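PDB 4MAQ: putative fumarylpyruvate hydrolase from Burkholderia cenocepacia, which belongs to the fumarylacetoacetate hydrolase (FAH) family, is richer in strand than in helix, and assembles here as a dimer. Local coordinates for residues V70-T75 with F232-G237; D84-I89 with A211-L216; G96-S101 with S196-A201; H110-G115 with T149-A154; P160-I165 with Q176-D181. All coordinates share one frame; numbering follows the deposited sequence. Where two conformers were deposited one is given.

Contact 1 of 5, residues V70-T75 with F232-G237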
# COMPACT_ATOMS: atom_id res chain seq x y z
N VAL B 70 -10.51 -4.94 7.31
CA VAL B 70 -11.56 -5.94 7.40
C VAL B 70 -12.36 -5.68 8.68
O VAL B 70 -11.93 -4.92 9.54
CB VAL B 70 -10.95 -7.37 7.43
CG1 VAL B 70 -10.17 -7.65 6.16
CG2 VAL B 70 -10.12 -7.62 8.70
N PRO B 71 -13.53 -6.31 8.80
CA PRO B 71 -14.30 -6.08 10.02
C PRO B 71 -13.63 -6.64 11.27
O PRO B 71 -13.08 -7.76 11.26
CB PRO B 71 -15.62 -6.85 9.75
CG PRO B 71 -15.70 -6.92 8.25
CD PRO B 71 -14.28 -7.11 7.81
N ALA B 72 -13.65 -5.86 12.33
CA ALA B 72 -13.16 -6.30 13.64
C ALA B 72 -14.29 -7.06 14.35
O ALA B 72 -14.75 -6.68 15.43
CB ALA B 72 -12.71 -5.11 14.46
N SER B 73 -14.74 -8.13 13.71
CA SER B 73 -15.86 -8.95 14.18
C SER B 73 -15.79 -10.27 13.45
O SER B 73 -15.03 -10.42 12.50
CB SER B 73 -17.20 -8.24 13.92
OG SER B 73 -17.33 -7.90 12.56
N GLY B 74 -16.55 -11.26 13.91
CA GLY B 74 -16.50 -12.55 13.27
C GLY B 74 -15.16 -13.20 13.48
O GLY B 74 -14.65 -13.25 14.60
N THR B 75 -14.59 -13.71 12.39
CA THR B 75 -13.28 -14.35 12.38
C THR B 75 -12.32 -13.44 11.64
O THR B 75 -12.67 -12.86 10.57
CB THR B 75 -13.34 -15.75 11.70
OG1 THR B 75 -14.24 -16.58 12.44
CG2 THR B 75 -11.95 -16.43 11.64
N PHE B 232 -15.16 -3.91 20.28
CA PHE B 232 -15.19 -5.00 19.32
C PHE B 232 -14.92 -6.33 20.01
O PHE B 232 -14.38 -6.39 21.15
CB PHE B 232 -14.18 -4.81 18.17
CG PHE B 232 -12.76 -4.87 18.61
CD1 PHE B 232 -12.10 -6.09 18.75
CD2 PHE B 232 -12.04 -3.70 18.88
CE1 PHE B 232 -10.77 -6.14 19.16
CE2 PHE B 232 -10.71 -3.75 19.30
CZ PHE B 232 -10.08 -4.98 19.45
N GLU B 233 -15.29 -7.39 19.29
CA GLU B 233 -15.01 -8.77 19.70
C GLU B 233 -14.86 -9.60 18.43
O GLU B 233 -15.74 -9.58 17.58
CB GLU B 233 -16.16 -9.29 20.57
CG GLU B 233 -16.03 -10.77 21.00
CD GLU B 233 -16.91 -11.13 22.18
OE1 GLU B 233 -17.35 -10.22 22.95
OE2 GLU B 233 -17.18 -12.34 22.37
N PHE B 234 -13.74 -10.30 18.29
CA PHE B 234 -13.55 -11.22 17.15
C PHE B 234 -12.69 -12.39 17.57
O PHE B 234 -12.06 -12.36 18.64
CB PHE B 234 -12.98 -10.50 15.89
CG PHE B 234 -11.57 -9.96 16.03
CD1 PHE B 234 -10.46 -10.79 15.90
CD2 PHE B 234 -11.34 -8.58 16.20
CE1 PHE B 234 -9.16 -10.27 15.96
CE2 PHE B 234 -10.05 -8.06 16.25
CZ PHE B 234 -8.95 -8.90 16.15
N VAL B 235 -12.71 -13.44 16.75
CA VAL B 235 -11.93 -14.63 17.02
C VAL B 235 -10.86 -14.78 15.94
O VAL B 235 -11.14 -14.63 14.74
CB VAL B 235 -12.86 -15.89 17.07
CG1 VAL B 235 -12.06 -17.17 17.22
CG2 VAL B 235 -13.85 -15.76 18.22
N VAL B 236 -9.63 -15.05 16.35
CA VAL B 236 -8.53 -15.31 15.41
C VAL B 236 -8.73 -16.69 14.78
O VAL B 236 -9.02 -17.68 15.49
CB VAL B 236 -7.19 -15.24 16.13
CG1 VAL B 236 -6.04 -15.53 15.18
CG2 VAL B 236 -7.00 -13.85 16.73
N GLY B 237 -8.59 -16.76 13.45
CA GLY B 237 -8.76 -18.02 12.75
C GLY B 237 -7.64 -19.02 12.99
O GLY B 237 -6.64 -18.75 13.70
O HOH W 1 -16.97 -6.56 17.02
O HOH W 2 -17.93 -11.12 16.52
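Thr75 and Val235 face each other in a parallel beta bridge, where the short strand 75-76 is added to strand 230-236 at one edge of a mixed sheet. The direct hydrogen bond of this pairing comes from Val235 N, which donates to Gly74 O at 2.9 Å, nearly straight at 167°. Beside it, Thr75 CA approaches Val235 O to 3.2 Å in a CA-H...O contact, and in one of its conformers Thr75 rests CG2, anti to the backbone N, 3.7 Å from Gly237 CA. Further back, two waters join the two segments. One donates to Ala72 O and accepts from Glu233 N; the other accepts from Gly74 N and donates to Glu233 O. The same Glu233 O receives the CA-H of Ser73, whose CA stands 3.5 Å away. An inverse gamma turn centred on Ala72, closed by a weak bond from Ser73 N to Pro71 O, bends the chain out of strand 69-71, and the positive phi of Gly74 (67°), easy for glycine, lets it run on into the bridge. Ala72 is buried, and its small methyl packs 4.0 Å from Phe232 CB and 4.1 Å from Phe234 CD2. The two phenyl groups leave the same side of their strand, and both pack on Val222 of strand 221-226. The chemistry is therefore divided: a small apolar patch at Ala72 is sheltered inside, while the bonding that sets the register uses main-chain atoms and water, leaving it little dependent on polar side chains.

Contact 2 of 5, residues D84-I89 with A211-L216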
# COMPACT_ATOMS: atom_id res chain seq x y z
N ASP B 84 4.19 -15.80 14.79
CA ASP B 84 4.26 -14.74 15.80
C ASP B 84 3.45 -13.50 15.39
O ASP B 84 4.00 -12.47 14.99
CB ASP B 84 5.73 -14.40 16.11
CG ASP B 84 5.91 -13.57 17.38
OD1 ASP B 84 5.03 -13.61 18.27
OD2 ASP B 84 6.95 -12.90 17.49
N LEU B 85 2.13 -13.62 15.48
CA LEU B 85 1.18 -12.55 15.12
C LEU B 85 0.98 -11.65 16.31
O LEU B 85 0.57 -12.14 17.37
CB LEU B 85 -0.15 -13.17 14.71
CG LEU B 85 -1.22 -12.22 14.19
CD1 LEU B 85 -0.85 -11.63 12.83
CD2 LEU B 85 -2.50 -13.01 14.08
N HIS B 86 1.27 -10.36 16.17
CA HIS B 86 1.09 -9.44 17.29
C HIS B 86 -0.08 -8.49 17.11
O HIS B 86 -0.43 -8.16 15.96
CB HIS B 86 2.36 -8.65 17.56
CG HIS B 86 3.39 -9.46 18.29
ND1 HIS B 86 4.29 -8.91 19.18
CD2 HIS B 86 3.63 -10.79 18.29
CE1 HIS B 86 5.06 -9.86 19.67
NE2 HIS B 86 4.67 -11.02 19.15
N HIS B 87 -0.64 -8.03 18.23
CA HIS B 87 -1.73 -7.04 18.23
C HIS B 87 -1.24 -5.69 18.73
O HIS B 87 -0.42 -5.62 19.64
CB HIS B 87 -2.88 -7.49 19.17
CG HIS B 87 -2.45 -7.76 20.59
ND1 HIS B 87 -2.19 -6.76 21.51
CD2 HIS B 87 -2.23 -8.93 21.24
CE1 HIS B 87 -1.85 -7.31 22.67
NE2 HIS B 87 -1.84 -8.62 22.52
N GLU B 88 -1.79 -4.64 18.14
CA GLU B 88 -1.65 -3.28 18.65
C GLU B 88 -2.99 -2.56 18.49
O GLU B 88 -3.40 -2.24 17.37
CB GLU B 88 -0.58 -2.50 17.89
CG GLU B 88 0.83 -3.00 18.14
CD GLU B 88 1.80 -2.43 17.15
OE1 GLU B 88 1.83 -1.20 17.00
OE2 GLU B 88 2.51 -3.21 16.50
N ILE B 89 -3.66 -2.29 19.62
CA ILE B 89 -4.94 -1.55 19.60
C ILE B 89 -4.69 -0.06 19.25
O ILE B 89 -3.77 0.56 19.79
CB ILE B 89 -5.65 -1.64 20.98
CG1 ILE B 89 -7.03 -1.00 20.97
CG2 ILE B 89 -4.82 -1.05 22.13
CD1 ILE B 89 -8.02 -1.86 20.24
N ALA B 211 1.23 0.73 25.54
CA ALA B 211 2.07 -0.42 25.86
C ALA B 211 1.29 -1.74 25.83
O ALA B 211 0.05 -1.77 25.89
CB ALA B 211 2.72 -0.23 27.23
N GLY B 212 2.03 -2.82 25.72
CA GLY B 212 1.44 -4.14 25.90
C GLY B 212 1.24 -4.92 24.62
O GLY B 212 0.55 -5.95 24.62
N VAL B 213 1.85 -4.46 23.53
CA VAL B 213 1.91 -5.26 22.29
C VAL B 213 2.32 -6.68 22.66
O VAL B 213 3.24 -6.89 23.46
CB VAL B 213 2.91 -4.67 21.24
CG1 VAL B 213 4.31 -4.51 21.84
CG2 VAL B 213 2.98 -5.54 19.98
N GLY B 214 1.62 -7.67 22.11
CA GLY B 214 1.91 -9.07 22.42
C GLY B 214 1.31 -9.96 21.37
O GLY B 214 0.69 -9.48 20.42
N ALA B 215 1.50 -11.27 21.52
CA ALA B 215 1.08 -12.24 20.51
C ALA B 215 -0.39 -12.67 20.60
O ALA B 215 -0.98 -12.69 21.69
CB ALA B 215 1.99 -13.46 20.59
N LEU B 216 -0.93 -13.07 19.45
CA LEU B 216 -2.25 -13.71 19.33
C LEU B 216 -2.05 -15.13 18.82
O LEU B 216 -1.30 -15.33 17.87
CB LEU B 216 -3.13 -12.97 18.32
CG LEU B 216 -3.52 -11.55 18.70
CD1 LEU B 216 -4.26 -10.89 17.53
CD2 LEU B 216 -4.33 -11.53 19.99
O HOH W 3 1.12 -16.03 16.86
O HOH W 4 -1.07 -10.85 23.89
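Gly212 meets His87 first, its carbonyl O 3.4 Å from the ring carbon CE1; phi there is +105°, a backbone shape that glycine adopts readily. Val213 follows with CG2 anti to the backbone N, which brings that methyl to 3.4 Å from His87 O and against the edge of the His86 ring near ND1. His87 O is buried here with no polar partner in the model. Gly214 then places its peptide between two imidazoles: its carbonyl carbon lies over the centre of the His86 face, while its O sits 3.0 Å above the His87 plane, toward the rim. That O also accepts a hydrogen bond from His87 N at 2.9 Å. Ala215, with only a methyl, fits close to Asp84, CB to OD1 3.8 Å; OD1 also takes a weak bond from His86 NE2. Ala215 O accepts from a water that is held in turn by His87 NE2 at 2.7 Å. Leu216 ends the run: its N donates to Leu85 O at 2.7 Å, a second water links its O to Leu85 N, and its side chain crosses that of His87 at about a right angle, CD2 to CD2 3.6 Å. Strand 214-216 meets strand 85-89 steeply, at 117°, so the antiparallel pairing is short. Around it, Gln175 bonds His87 ND1, Leu216 packs on Leu120 of strand 111-122 and Val169 of strand 164-169, and helix 123-132 reaches Asp84 and His86 through Arg123.

Contact 3 of 5, residues G96-S101 with S196-A201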
# COMPACT_ATOMS: atom_id res chain seq x y z
N GLY B 96 -12.29 12.93 5.60
CA GLY B 96 -13.39 13.29 4.70
C GLY B 96 -13.11 14.44 3.74
O GLY B 96 -13.96 14.77 2.91
N LYS B 97 -11.90 15.00 3.77
CA LYS B 97 -11.59 16.16 2.93
C LYS B 97 -10.14 16.12 2.51
O LYS B 97 -9.25 15.98 3.36
CB LYS B 97 -11.89 17.48 3.67
CG LYS B 97 -11.61 18.76 2.89
CD LYS B 97 -12.14 19.97 3.64
CE LYS B 97 -11.45 20.19 4.98
NZ LYS B 97 -11.87 21.49 5.57
N ASP B 98 -9.91 16.27 1.21
CA ASP B 98 -8.55 16.22 0.69
C ASP B 98 -7.69 17.37 1.24
O ASP B 98 -8.20 18.44 1.58
CB ASP B 98 -8.55 16.44 -0.83
CG ASP B 98 -9.31 15.36 -1.62
OD1 ASP B 98 -9.75 14.31 -1.09
OD2 ASP B 98 -9.47 15.60 -2.84
N GLY B 99 -6.38 17.18 1.28
CA GLY B 99 -5.50 18.31 1.51
C GLY B 99 -4.05 17.98 1.49
O GLY B 99 -3.67 16.88 1.84
N ARG B 100 -3.23 18.94 1.10
CA ARG B 100 -1.79 18.82 1.29
C ARG B 100 -1.29 19.96 2.18
O ARG B 100 -1.91 21.04 2.22
CB ARG B 100 -1.01 18.72 -0.02
CG ARG B 100 -0.98 19.97 -0.85
CD ARG B 100 -0.01 19.81 -2.03
NE ARG B 100 -0.33 18.66 -2.90
CZ ARG B 100 -1.31 18.63 -3.80
NH1 ARG B 100 -2.14 19.67 -3.94
NH2 ARG B 100 -1.46 17.55 -4.54
N SER B 101 -0.19 19.70 2.90
CA SER B 101 0.40 20.71 3.78
C SER B 101 -0.67 21.36 4.69
O SER B 101 -0.80 22.58 4.77
CB SER B 101 1.16 21.75 2.95
OG SER B 101 2.27 21.14 2.32
N SER B 196 3.78 14.59 3.14
CA SER B 196 4.42 13.51 2.40
C SER B 196 3.67 13.15 1.12
O SER B 196 4.29 12.89 0.08
CB SER B 196 4.53 12.29 3.30
OG SER B 196 4.99 11.19 2.54
N VAL B 197 2.33 13.14 1.21
CA VAL B 197 1.45 12.84 0.08
C VAL B 197 0.27 13.78 0.20
O VAL B 197 0.07 14.39 1.23
CB VAL B 197 0.92 11.38 0.10
CG1 VAL B 197 2.04 10.34 -0.06
CG2 VAL B 197 0.12 11.10 1.37
N GLU B 198 -0.56 13.86 -0.84
CA GLU B 198 -1.84 14.53 -0.68
C GLU B 198 -2.77 13.60 0.09
O GLU B 198 -3.03 12.48 -0.33
CB GLU B 198 -2.46 14.90 -2.03
CG GLU B 198 -3.70 15.75 -1.83
CD GLU B 198 -4.49 15.96 -3.10
OE1 GLU B 198 -4.20 15.29 -4.12
OE2 GLU B 198 -5.39 16.81 -3.07
N LEU B 199 -3.27 14.07 1.23
CA LEU B 199 -4.29 13.34 1.96
C LEU B 199 -5.59 13.42 1.18
O LEU B 199 -5.88 14.44 0.55
CB LEU B 199 -4.45 13.98 3.33
CG LEU B 199 -5.09 13.20 4.44
CD1 LEU B 199 -4.21 12.00 4.82
CD2 LEU B 199 -5.38 14.11 5.62
N LYS B 200 -6.36 12.33 1.22
CA LYS B 200 -7.61 12.28 0.44
C LYS B 200 -8.77 11.82 1.30
O LYS B 200 -8.59 11.02 2.21
CB LYS B 200 -7.47 11.31 -0.74
CG LYS B 200 -6.43 11.71 -1.78
CD LYS B 200 -6.86 12.91 -2.60
CE LYS B 200 -6.28 12.80 -4.01
NZ LYS B 200 -6.77 13.92 -4.86
N ALA B 201 -9.97 12.30 0.96
CA ALA B 201 -11.19 11.73 1.49
C ALA B 201 -11.13 10.22 1.25
O ALA B 201 -10.82 9.77 0.15
CB ALA B 201 -12.40 12.32 0.79
O HOH W 5 -9.54 13.72 -5.08
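Arg100 and Glu198 make an ion pair in which no N-H points at the oxygen: the guanidinium and carboxylate planes are 30° apart and stacked, with NH2 of Arg100 3.6 Å from OE1 of Glu198. A bend at chi3 (57°) folds the arginine back, and Glu198 CG lies under one face of its guanidinium. The attraction is thus one of charge alone. The same OE1 makes a shorter salt bridge, 3.0 Å, with Lys200 NZ of its own segment, which arrives from above the carboxylate plane. Lys200 bends at chi2 and chi3, so that its CD packs against Asp98 and its ammonium group comes near that carboxylate too; the pairing of NZ with Asp98 OD2 is long, 3.8 Å, and is backed by a water held by both. Alternating charges thus run Arg100, Glu198, Lys200, Asp98, and the lysine probably eases the repulsion between the two acids. Asp98 does more: its other oxygen, OD1, accepts from Ala201 N at 2.9 Å and is met nearly along its C-O axis, which leaves OD2 to pair with Lys200. Beneath this network the two backbones pair reciprocally, Gly99 N with Leu199 O and Leu199 N with Gly99 O, both 2.9 Å. At the far end, the methyl of Ala201 fits against Gly96 O. Leu199 turns its side chain to Ile190 and Val193 of helix 186-196, while Glu198 N bonds Asp143 of the second subunit. The motif is a single antiparallel bridge between two loops, bordered by a surface salt-bridge network near the dimer interface.

Contact 4 of 5, residues H110-G115 with T149-A154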
# COMPACT_ATOMS: atom_id res chain seq x y z
N HIS B 110 -10.65 18.18 8.47
CA HIS B 110 -10.52 17.15 7.44
C HIS B 110 -11.01 15.80 7.89
O HIS B 110 -11.00 14.85 7.09
CB HIS B 110 -9.05 17.03 6.99
CG HIS B 110 -8.54 18.23 6.24
ND1 HIS B 110 -8.41 18.26 4.87
CD2 HIS B 110 -8.16 19.46 6.68
CE1 HIS B 110 -7.95 19.44 4.49
NE2 HIS B 110 -7.79 20.19 5.57
N VAL B 111 -11.41 15.67 9.16
CA VAL B 111 -11.78 14.35 9.70
C VAL B 111 -13.28 14.09 9.53
O VAL B 111 -14.10 14.89 9.98
CB VAL B 111 -11.41 14.25 11.19
CG1 VAL B 111 -11.94 12.97 11.82
CG2 VAL B 111 -9.89 14.34 11.35
N TRP B 112 -13.63 12.99 8.85
CA TRP B 112 -15.02 12.55 8.76
C TRP B 112 -15.47 11.86 10.06
O TRP B 112 -16.60 12.07 10.51
CB TRP B 112 -15.21 11.59 7.55
CG TRP B 112 -16.63 11.20 7.46
CD1 TRP B 112 -17.64 11.91 6.87
CD2 TRP B 112 -17.25 10.09 8.11
NE1 TRP B 112 -18.83 11.28 7.07
CE2 TRP B 112 -18.64 10.17 7.85
CE3 TRP B 112 -16.77 9.01 8.88
CZ2 TRP B 112 -19.56 9.22 8.32
CZ3 TRP B 112 -17.69 8.07 9.36
CH2 TRP B 112 -19.06 8.19 9.06
N GLY B 113 -14.64 11.01 10.63
CA GLY B 113 -15.06 10.22 11.78
C GLY B 113 -13.98 9.34 12.32
O GLY B 113 -12.79 9.50 11.99
N TYR B 114 -14.38 8.42 13.20
CA TYR B 114 -13.45 7.62 13.97
C TYR B 114 -13.90 6.18 14.08
O TYR B 114 -15.09 5.89 14.11
CB TYR B 114 -13.34 8.18 15.40
CG TYR B 114 -12.73 9.55 15.42
CD1 TYR B 114 -13.53 10.68 15.31
CD2 TYR B 114 -11.34 9.72 15.52
CE1 TYR B 114 -13.00 11.95 15.29
CE2 TYR B 114 -10.78 10.99 15.50
CZ TYR B 114 -11.61 12.11 15.38
OH TYR B 114 -10.99 13.35 15.38
N GLY B 115 -12.93 5.29 14.25
CA GLY B 115 -13.20 3.92 14.62
C GLY B 115 -12.08 3.39 15.50
O GLY B 115 -11.18 4.14 15.91
N THR B 149 -13.43 -1.47 13.50
CA THR B 149 -14.85 -1.43 13.82
C THR B 149 -15.63 -0.61 12.80
O THR B 149 -15.06 0.16 12.01
CB THR B 149 -15.10 -0.81 15.20
OG1 THR B 149 -14.66 0.56 15.21
CG2 THR B 149 -14.40 -1.63 16.29
N ALA B 150 -16.96 -0.71 12.87
CA ALA B 150 -17.77 0.29 12.22
C ALA B 150 -17.32 1.70 12.67
O ALA B 150 -16.90 1.91 13.84
CB ALA B 150 -19.24 0.04 12.54
N LEU B 151 -17.37 2.63 11.73
CA LEU B 151 -17.01 4.01 12.00
C LEU B 151 -18.19 4.83 12.49
O LEU B 151 -19.34 4.59 12.09
CB LEU B 151 -16.45 4.66 10.74
CG LEU B 151 -15.30 3.92 10.04
CD1 LEU B 151 -14.86 4.74 8.85
CD2 LEU B 151 -14.10 3.62 10.94
N ARG B 152 -17.88 5.81 13.33
CA ARG B 152 -18.87 6.83 13.73
C ARG B 152 -18.46 8.19 13.19
O ARG B 152 -17.28 8.56 13.24
CB ARG B 152 -19.01 6.89 15.24
CG ARG B 152 -19.54 5.60 15.86
CD ARG B 152 -19.73 5.78 17.34
NE ARG B 152 -20.96 6.50 17.54
CZ ARG B 152 -21.33 7.07 18.68
NH1 ARG B 152 -22.50 7.71 18.76
NH2 ARG B 152 -20.52 7.00 19.75
N ALA B 153 -19.43 8.96 12.71
CA ALA B 153 -19.17 10.32 12.24
C ALA B 153 -18.69 11.19 13.39
O ALA B 153 -19.16 11.06 14.53
CB ALA B 153 -20.43 10.92 11.64
N ALA B 154 -17.75 12.09 13.11
CA ALA B 154 -17.25 13.02 14.13
C ALA B 154 -18.35 13.93 14.70
O ALA B 154 -18.23 14.42 15.83
CB ALA B 154 -16.10 13.84 13.58
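Trp112 lays its indole across Ala153, whose CA stands 4.0 Å from the centroid of the six-membered ring and 16° off its normal, a CH-pi contact; Ala153 CB lies over the same ring, 3.8 Å from CZ2. With CG anti to the backbone N (chi1 -178°), the tryptophan extends along the neighbouring strand, and Leu151 CB meets the ring edge at CZ3. The setting is the antiparallel pairing of strands 111-122 and 146-153; on its other side strand 111-122 has a classic beta bulge, Trp112 and Gly113 both facing Ala94 of strand 85-95. Glycine suits Gly113: its CA approaches Arg152 O to 3.1 Å, on the side where a side chain would otherwise be directed. Gly115 CA lies 3.8 Å from Leu151 CD2. Between them, Tyr114 and Arg152 form a hydrogen-bonded pair, N to O 2.9 Å in each direction. Trp112 O then accepts from Ala154 N, almost straight at 174°, just where Ala153 stands at the N-cap of helix 154-157, so the strand pairing continues to the start of that helix. The Tyr114 hydroxyl bonds His159, beyond the end of that helix. Trp112 also packs on Val13 of the second subunit. At the edge of the Tyr114 ring, near its plane, Ala154 CB comes to 4.0 Å from CE1.

Contact 5 of 5, residues P160-I165 with Q176-D181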
# COMPACT_ATOMS: atom_id res chain seq x y z
N PRO B 160 -12.18 12.86 19.74
CA PRO B 160 -11.72 12.39 21.05
C PRO B 160 -10.27 12.76 21.29
O PRO B 160 -9.43 12.62 20.38
CB PRO B 160 -11.90 10.86 20.95
CG PRO B 160 -11.82 10.58 19.47
CD PRO B 160 -12.55 11.74 18.86
N ALA B 161 -9.96 13.19 22.51
CA ALA B 161 -8.58 13.58 22.87
C ALA B 161 -8.12 12.94 24.18
O ALA B 161 -6.97 13.06 24.55
CB ALA B 161 -8.43 15.09 22.91
N ALA B 162 -9.02 12.24 24.85
CA ALA B 162 -8.74 11.62 26.14
C ALA B 162 -9.67 10.41 26.26
O ALA B 162 -10.73 10.34 25.61
CB ALA B 162 -8.95 12.61 27.31
N GLY B 163 -9.25 9.46 27.07
CA GLY B 163 -10.10 8.32 27.40
C GLY B 163 -9.42 6.98 27.17
O GLY B 163 -8.39 6.88 26.48
N ARG B 164 -10.01 5.95 27.77
CA ARG B 164 -9.44 4.61 27.76
C ARG B 164 -9.39 3.99 26.36
O ARG B 164 -10.38 4.03 25.60
CB ARG B 164 -10.24 3.70 28.70
CG ARG B 164 -9.65 2.30 28.88
CD ARG B 164 -10.54 1.40 29.75
NE ARG B 164 -11.94 1.47 29.34
CZ ARG B 164 -12.77 0.43 29.32
NH1 ARG B 164 -12.34 -0.78 29.65
NH2 ARG B 164 -14.03 0.60 28.93
N ILE B 165 -8.23 3.41 26.04
CA ILE B 165 -8.02 2.61 24.82
C ILE B 165 -7.44 1.29 25.33
O ILE B 165 -6.47 1.28 26.10
CB ILE B 165 -7.09 3.33 23.80
CG1 ILE B 165 -6.71 2.37 22.66
CG2 ILE B 165 -5.84 3.96 24.45
CD1 ILE B 165 -6.16 3.04 21.41
N GLN B 176 -3.76 -1.29 27.90
CA GLN B 176 -4.67 -0.32 28.47
C GLN B 176 -3.91 0.98 28.61
O GLN B 176 -2.92 1.07 29.35
CB GLN B 176 -5.22 -0.78 29.82
CG GLN B 176 -6.31 0.08 30.44
CD GLN B 176 -6.88 -0.60 31.66
OE1 GLN B 176 -7.87 -1.33 31.56
NE2 GLN B 176 -6.23 -0.41 32.80
N GLY B 177 -4.35 1.99 27.89
CA GLY B 177 -3.77 3.29 28.00
C GLY B 177 -4.82 4.36 27.84
O GLY B 177 -6.02 4.09 27.97
N ASP B 178 -4.38 5.59 27.57
CA ASP B 178 -5.31 6.69 27.42
C ASP B 178 -4.92 7.47 26.17
O ASP B 178 -3.73 7.65 25.90
CB ASP B 178 -5.30 7.60 28.65
CG ASP B 178 -6.49 8.54 28.67
OD1 ASP B 178 -6.46 9.55 27.94
OD2 ASP B 178 -7.46 8.26 29.40
N LEU B 179 -5.91 7.91 25.40
CA LEU B 179 -5.65 8.71 24.20
C LEU B 179 -4.78 9.93 24.48
O LEU B 179 -4.07 10.39 23.60
CB LEU B 179 -6.95 9.17 23.54
CG LEU B 179 -7.94 8.12 23.05
CD1 LEU B 179 -9.12 8.87 22.47
CD2 LEU B 179 -7.28 7.19 22.02
N ALA B 180 -4.86 10.45 25.71
CA ALA B 180 -4.11 11.64 26.09
C ALA B 180 -2.61 11.40 26.08
O ALA B 180 -1.83 12.36 26.12
CB ALA B 180 -4.54 12.12 27.46
N ASP B 181 -2.19 10.13 26.03
CA ASP B 181 -0.79 9.82 26.06
C ASP B 181 -0.12 9.77 24.68
O ASP B 181 1.08 9.49 24.58
CB ASP B 181 -0.56 8.58 26.89
CG ASP B 181 -0.82 8.84 28.36
OD1 ASP B 181 -0.40 9.90 28.89
OD2 ASP B 181 -1.46 8.02 28.99
O HOH W 6 -5.06 12.62 22.27
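Asp178 points its carboxylate at Gly163 at the open end of the beta hairpin 164-169/172-178. Its CG is anti to the backbone N (chi1 -165°), which carries OD1 between two donors. Ala180 N meets the anti lone pair of OD1 at 2.9 Å, forming an Asx turn that leads into the 3-10 segment 179-181; Gly163 N, also at 2.9 Å, comes from above the carboxylate plane. Aspartate is short enough to serve its own turn and the opposite segment at once. Gly163 has a phi of 128°, which glycine takes easily, and its O accepts from Leu179 N in the carbonyl plane. Leu179 stretches from a CG placed beside the backbone N (chi1 -60°) and spreads its two methyls: CD1 packs 3.7 Å from Pro160 CB, and CD2 lies 4.3 Å from Ile165 CB. Both Leu179 and Ile165 also rest on Val226 of strand 221-226, so branched apolar residues suit this covered face. Ile165 directs CG2 over Gly177, and glycine brings no side chain to that face; Ile165 N donates to Gly177 O at 3.0 Å and Gly177 N to Ile165 O at 2.9 Å. Arg164 belongs to the other face and, in the conformer given, makes its salt bridge with Asp227. Where the segments part, one water donates to both Ala161 O, at 3.0 Å, and Leu179 O, at 2.8 Å.

Contacts 1, 2, 4 and 5 form a closed ring of packing contacts, with contact 3 attached through contact 4. Phe232 CE2 of contact 1 lies 3.4 Å from Ile89 CD1 of contact 2, and CG1 of the same isoleucine meets Ile165 CG1 of contact 5 at 3.8 Å. Tyr114 CE1 of contact 4 is 3.6 Å from Pro160 CD of contact 5, while Ala72 CB of contact 1 reaches Thr149 N of contact 4. His110 joins contact 4 to contact 3, ND1 to Lys97 O. Contact 3 is otherwise remote: its centre is about 30 Å from those of contacts 1 and 2, across the chain's centre.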